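Local structure of Ycf54-like protein (Synechocystis sp. PCC 6803, 5M2P) at residues I41-N53 against A64-F78. The protein is probably an accessory component of the magnesium-protoporphyrin IX monomethyl ester cyclase, needed to form protochlorophyllide on the way to chlorophyll. Residues are numbered along the deposited sequence; the frame is centred on the assembly and turned at random. Where two conformers were deposited one is given.
With SO4 (sulfate ion), chain B.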
loop_
_atom_site.group_PDB
_atom_site.type_symbol
_atom_site.label_atom_id
_atom_site.label_comp_id
_atom_site.label_asym_id
_atom_site.label_seq_id
_atom_site.Cartn_x
_atom_site.Cartn_y
_atom_site.Cartn_z
ATOM N N ILE A 41 -0.882 11.564 -8.735
ATOM C CA ILE A 41 -1.057 10.217 -8.235
ATOM C C ILE A 41 -0.723 10.245 -6.741
ATOM O O ILE A 41 0.310 10.768 -6.333
ATOM C CB ILE A 41 -0.101 9.236 -8.954
ATOM C CG1 ILE A 41 -0.497 9.054 -10.423
ATOM C CG2 ILE A 41 -0.081 7.897 -8.235
ATOM C CD1 ILE A 41 -1.764 8.286 -10.672
ATOM N N ASP A 42 -1.629 9.712 -5.927
ATOM C CA ASP A 42 -1.463 9.671 -4.467
ATOM C C ASP A 42 -1.706 8.267 -3.925
ATOM O O ASP A 42 -2.041 8.104 -2.747
ATOM C CB ASP A 42 -2.374 10.692 -3.785
ATOM C CG ASP A 42 -3.849 10.391 -3.970
ATOM O OD1 ASP A 42 -4.203 9.475 -4.740
ATOM O OD2 ASP A 42 -4.656 11.091 -3.308
ATOM N N PHE A 43 -1.516 7.262 -4.771
ATOM C CA PHE A 43 -1.647 5.867 -4.377
ATOM C C PHE A 43 -0.666 5.084 -5.219
ATOM O O PHE A 43 -0.416 5.438 -6.369
ATOM C CB PHE A 43 -3.088 5.334 -4.578
ATOM C CG PHE A 43 -3.530 5.349 -6.010
ATOM C CD1 PHE A 43 -3.975 6.515 -6.613
ATOM C CD2 PHE A 43 -3.441 4.200 -6.798
ATOM C CE1 PHE A 43 -4.307 6.541 -7.965
ATOM C CE2 PHE A 43 -3.790 4.227 -8.130
ATOM C CZ PHE A 43 -4.238 5.400 -8.715
ATOM N N TRP A 44 -0.146 4.014 -4.645
ATOM C CA TRP A 44 0.933 3.251 -5.222
ATOM C C TRP A 44 0.838 1.805 -4.755
ATOM O O TRP A 44 0.393 1.523 -3.656
ATOM C CB TRP A 44 2.297 3.816 -4.803
ATOM C CG TRP A 44 2.450 5.306 -4.962
ATOM C CD1 TRP A 44 2.949 5.967 -6.040
ATOM C CD2 TRP A 44 2.082 6.304 -4.013
ATOM N NE1 TRP A 44 2.903 7.307 -5.819
ATOM C CE2 TRP A 44 2.387 7.545 -4.580
ATOM C CE3 TRP A 44 1.520 6.272 -2.729
ATOM C CZ2 TRP A 44 2.149 8.747 -3.913
ATOM C CZ3 TRP A 44 1.288 7.459 -2.071
ATOM C CH2 TRP A 44 1.618 8.676 -2.660
ATOM N N GLN A 45 1.338 0.899 -5.583
ATOM C CA GLN A 45 1.516 -0.464 -5.205
ATOM C C GLN A 45 3.007 -0.694 -5.032
ATOM O O GLN A 45 3.793 -0.398 -5.949
ATOM C CB GLN A 45 0.911 -1.388 -6.260
ATOM C CG GLN A 45 1.137 -2.866 -5.953
ATOM C CD GLN A 45 0.197 -3.792 -6.732
ATOM O OE1 GLN A 45 -1.015 -3.688 -6.621
ATOM N NE2 GLN A 45 0.765 -4.710 -7.491
ATOM N N VAL A 46 3.394 -1.186 -3.862
ATOM C CA VAL A 46 4.799 -1.353 -3.494
ATOM C C VAL A 46 5.029 -2.815 -3.197
ATOM O O VAL A 46 4.447 -3.373 -2.283
ATOM C CB VAL A 46 5.155 -0.507 -2.238
ATOM C CG1 VAL A 46 6.633 -0.674 -1.885
ATOM C CG2 VAL A 46 4.822 0.962 -2.452
ATOM N N ILE A 47 5.913 -3.441 -3.962
ATOM C CA ILE A 47 6.261 -4.833 -3.761
ATOM C C ILE A 47 7.259 -4.920 -2.600
ATOM O O ILE A 47 8.215 -4.135 -2.522
ATOM C CB ILE A 47 6.884 -5.446 -5.031
ATOM C CG1 ILE A 47 5.895 -5.394 -6.197
ATOM C CG2 ILE A 47 7.306 -6.877 -4.759
ATOM C CD1 ILE A 47 6.519 -5.648 -7.555
ATOM N N GLN A 48 7.034 -5.849 -1.685
ATOM C CA GLN A 48 7.912 -6.077 -0.556
ATOM C C GLN A 48 8.331 -4.756 0.118
ATOM O O GLN A 48 9.533 -4.433 0.222
ATOM C CB GLN A 48 9.147 -6.883 -0.976
ATOM C CG GLN A 48 9.690 -7.719 0.170
ATOM C CD GLN A 48 8.805 -8.898 0.573
ATOM O OE1 GLN A 48 7.905 -9.300 -0.149
ATOM N NE2 GLN A 48 9.076 -9.442 1.737
ATOM N N PRO A 49 7.354 -4.014 0.649
ATOM C CA PRO A 49 7.688 -2.664 1.129
ATOM C C PRO A 49 8.700 -2.590 2.269
ATOM O O PRO A 49 8.608 -3.287 3.271
ATOM C CB PRO A 49 6.347 -2.141 1.643
ATOM C CG PRO A 49 5.509 -3.385 1.857
ATOM C CD PRO A 49 5.913 -4.305 0.733
ATOM N N ALA A 50 9.642 -1.662 2.125
ATOM C CA ALA A 50 10.617 -1.400 3.170
ATOM C C ALA A 50 10.003 -0.800 4.426
ATOM O O ALA A 50 10.554 -0.906 5.515
ATOM C CB ALA A 50 11.675 -0.465 2.635
ATOM N N PHE A 51 8.844 -0.155 4.304
ATOM C CA PHE A 51 8.228 0.430 5.512
ATOM C C PHE A 51 7.927 -0.593 6.594
ATOM O O PHE A 51 7.854 -0.253 7.774
ATOM C CB PHE A 51 6.990 1.302 5.202
ATOM C CG PHE A 51 5.747 0.556 4.730
ATOM C CD1 PHE A 51 5.021 -0.266 5.584
ATOM C CD2 PHE A 51 5.244 0.764 3.445
ATOM C CE1 PHE A 51 3.848 -0.889 5.165
ATOM C CE2 PHE A 51 4.090 0.116 3.022
ATOM C CZ PHE A 51 3.405 -0.694 3.882
ATOM N N LEU A 52 7.772 -1.856 6.197
ATOM C CA LEU A 52 7.419 -2.891 7.137
ATOM C C LEU A 52 8.499 -3.149 8.173
ATOM O O LEU A 52 8.219 -3.773 9.196
ATOM C CB LEU A 52 7.078 -4.167 6.375
ATOM C CG LEU A 52 6.178 -5.183 7.045
ATOM C CD1 LEU A 52 4.893 -4.558 7.599
ATOM C CD2 LEU A 52 5.893 -6.254 6.010
ATOM N N ASN A 53 9.732 -2.665 7.915
ATOM C CA ASN A 53 10.828 -2.826 8.869
ATOM C C ASN A 53 10.856 -1.760 9.982
ATOM O O ASN A 53 11.658 -1.827 10.903
ATOM C CB ASN A 53 12.176 -2.798 8.149
ATOM C CG ASN A 53 12.431 -4.022 7.317
ATOM O OD1 ASN A 53 11.827 -5.082 7.522
ATOM N ND2 ASN A 53 13.307 -3.867 6.327
ATOM N N ALA A 64 2.784 -10.695 8.903
ATOM C CA ALA A 64 2.781 -10.532 7.449
ATOM C C ALA A 64 3.173 -11.784 6.691
ATOM O O ALA A 64 4.045 -12.533 7.159
ATOM C CB ALA A 64 3.746 -9.408 7.064
ATOM N N PRO A 65 2.614 -11.958 5.473
ATOM C CA PRO A 65 3.134 -12.965 4.522
ATOM C C PRO A 65 4.630 -12.775 4.230
ATOM O O PRO A 65 5.137 -11.640 4.273
ATOM C CB PRO A 65 2.340 -12.722 3.234
ATOM C CG PRO A 65 1.176 -11.907 3.632
ATOM C CD PRO A 65 1.543 -11.152 4.876
ATOM N N GLU A 66 5.300 -13.864 3.871
ATOM C CA GLU A 66 6.727 -13.808 3.520
ATOM C C GLU A 66 6.966 -12.924 2.286
ATOM O O GLU A 66 7.940 -12.136 2.254
ATOM C CB GLU A 66 7.267 -15.231 3.305
ATOM C CG GLU A 66 8.741 -15.345 2.962
ATOM C CD GLU A 66 9.093 -16.778 2.639
ATOM O OE1 GLU A 66 8.579 -17.673 3.346
ATOM O OE2 GLU A 66 9.845 -17.008 1.671
ATOM N N LYS A 67 6.149 -13.093 1.257
ATOM C CA LYS A 67 6.267 -12.334 0.027
ATOM C C LYS A 67 5.028 -11.462 0.041
ATOM O O LYS A 67 3.901 -11.961 -0.080
ATOM C CB LYS A 67 6.310 -13.251 -1.199
ATOM C CG LYS A 67 7.543 -14.146 -1.228
ATOM C CD LYS A 67 7.906 -14.585 -2.639
ATOM C CE LYS A 67 7.230 -15.876 -3.051
ATOM N NZ LYS A 67 7.943 -16.566 -4.177
ATOM N N ASN A 68 5.249 -10.176 0.279
ATOM C CA ASN A 68 4.150 -9.258 0.497
ATOM C C ASN A 68 4.194 -8.066 -0.439
ATOM O O ASN A 68 5.177 -7.838 -1.148
ATOM C CB ASN A 68 4.068 -8.869 1.968
ATOM C CG ASN A 68 5.358 -8.320 2.506
ATOM O OD1 ASN A 68 5.824 -7.271 2.093
ATOM N ND2 ASN A 68 5.904 -9.003 3.500
ATOM N N VAL A 69 3.097 -7.323 -0.438
ATOM C CA VAL A 69 2.884 -6.238 -1.374
ATOM C C VAL A 69 1.849 -5.318 -0.740
ATOM O O VAL A 69 0.865 -5.800 -0.181
ATOM C CB VAL A 69 2.400 -6.726 -2.753
ATOM C CG1 VAL A 69 1.287 -7.733 -2.629
ATOM C CG2 VAL A 69 2.027 -5.575 -3.688
ATOM N N ALA A 70 2.120 -4.015 -0.759
ATOM C CA ALA A 70 1.193 -3.049 -0.183
ATOM C C ALA A 70 0.562 -2.162 -1.225
ATOM O O ALA A 70 1.206 -1.709 -2.176
ATOM C CB ALA A 70 1.919 -2.174 0.845
ATOM N N ILE A 71 -0.692 -1.809 -0.970
ATOM C CA ILE A 71 -1.304 -0.647 -1.578
ATOM C C ILE A 71 -1.180 0.478 -0.558
ATOM O O ILE A 71 -1.593 0.339 0.590
ATOM C CB ILE A 71 -2.780 -0.886 -1.961
ATOM C CG1 ILE A 71 -2.953 -2.187 -2.754
ATOM C CG2 ILE A 71 -3.309 0.302 -2.739
ATOM C CD1 ILE A 71 -2.147 -2.274 -4.010
ATOM N N VAL A 72 -0.549 1.561 -0.976
ATOM C CA VAL A 72 -0.223 2.701 -0.109
ATOM C C VAL A 72 -0.896 3.922 -0.684
ATOM O O VAL A 72 -0.889 4.136 -1.890
ATOM C CB VAL A 72 1.306 2.919 -0.090
ATOM C CG1 VAL A 72 1.695 4.102 0.791
ATOM C CG2 VAL A 72 1.989 1.638 0.337
ATOM N N SER A 73 -1.422 4.778 0.181
ATOM C CA SER A 73 -1.968 6.041 -0.296
ATOM C C SER A 73 -1.956 7.070 0.800
ATOM O O SER A 73 -2.066 6.733 1.976
ATOM C CB SER A 73 -3.422 5.850 -0.746
ATOM O OG SER A 73 -3.976 7.006 -1.322
ATOM N N THR A 74 -1.863 8.350 0.420
ATOM C CA THR A 74 -2.096 9.448 1.348
ATOM C C THR A 74 -3.586 9.780 1.481
ATOM O O THR A 74 -3.935 10.633 2.272
ATOM C CB THR A 74 -1.296 10.685 0.949
ATOM O OG1 THR A 74 -1.603 10.986 -0.417
ATOM C CG2 THR A 74 0.204 10.428 1.126
ATOM N N ASN A 75 -4.422 9.083 0.704
ATOM C CA ASN A 75 -5.872 9.248 0.756
ATOM C C ASN A 75 -6.481 8.140 1.599
ATOM O O ASN A 75 -6.583 7.002 1.149
ATOM C CB ASN A 75 -6.444 9.225 -0.662
ATOM C CG ASN A 75 -7.953 9.384 -0.702
ATOM O OD1 ASN A 75 -8.632 9.276 0.319
ATOM N ND2 ASN A 75 -8.480 9.633 -1.883
ATOM N N LYS A 76 -6.806 8.437 2.851
ATOM C CA LYS A 76 -7.335 7.412 3.765
ATOM C C LYS A 76 -8.570 6.724 3.182
ATOM O O LYS A 76 -8.748 5.525 3.324
ATOM C CB LYS A 76 -7.645 7.971 5.164
ATOM C CG LYS A 76 -7.940 6.881 6.197
ATOM C CD LYS A 76 -8.166 7.405 7.608
ATOM C CE LYS A 76 -8.044 6.277 8.615
ATOM N NZ LYS A 76 -8.191 6.758 10.014
ATOM N N SER A 77 -9.435 7.501 2.554
ATOM C CA SER A 77 -10.676 6.900 2.108
ATOM C C SER A 77 -10.441 5.864 1.020
ATOM O O SER A 77 -11.194 4.901 0.925
ATOM C CB SER A 77 -11.654 7.964 1.668
ATOM O OG SER A 77 -11.224 8.669 0.538
ATOM N N PHE A 78 -9.377 6.011 0.238
ATOM C CA PHE A 78 -9.040 5.035 -0.774
ATOM C C PHE A 78 -8.645 3.718 -0.121
ATOM O O PHE A 78 -9.068 2.646 -0.542
ATOM C CB PHE A 78 -7.940 5.566 -1.700
ATOM C CG PHE A 78 -7.522 4.575 -2.726
ATOM C CD1 PHE A 78 -8.418 4.143 -3.689
ATOM C CD2 PHE A 78 -6.245 4.037 -2.726
ATOM C CE1 PHE A 78 -8.055 3.215 -4.630
ATOM C CE2 PHE A 78 -5.876 3.098 -3.689
ATOM C CZ PHE A 78 -6.794 2.695 -4.639
HETATM S S SO4 B . 2.918 -17.023 3.712
HETATM O O1 SO4 B . 2.975 -18.368 3.086
HETATM O O2 SO4 B . 2.110 -17.102 4.944
HETATM O O3 SO4 B . 4.284 -16.541 4.037
HETATM O O4 SO4 B . 2.280 -16.066 2.788
HETATM O O HOH W 1 -3.928 12.281 -0.907
HETATM O O HOH W 2 -6.001 7.592 -3.826
HETATM O O HOH W 3 -7.197 11.216 -3.953
HETATM O O HOH W 4 8.231 -6.110 3.123
#
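Q48 lays its side-chain amide over that of N68, the two planes only 16° apart, where strands 43-47 and 68-73 end their antiparallel pairing. These strands form one side of the four-stranded antiparallel sheet, 43-47 being one of its two edge strands within the chain. W44/V72 and V46/A70 are the hydrogen-bonded pairs between these two strands; V72 N to W44 O, at 2.8 Å and 172°, is nearly linear. With CG anti to the backbone N (chi1 -151°) and a bend at chi2, the Q48 amide turns back and bonds to the backbone much as a peptide group would: OE1 accepts from N68 N at 2.8 Å, and NE2 donates to E66 O at 3.0 Å. With an alanine here, N68 N and E66 O would probably lose these mates, and N68 the amide stacked on it. That N68 amide is fixed separately by ND2 donating to P65 O. On the face bearing V46, A70 and V72, the F51 ring presents its edge to A70, CZ lying 3.7 Å from A70 CB, while Y9 and F94 meet the same ring. At the opposite end, S73 OG closes an ST turn by accepting from N75 N, and D42 O takes two donors, T74 N at 3.2 Å and S73 OG at 2.6 Å.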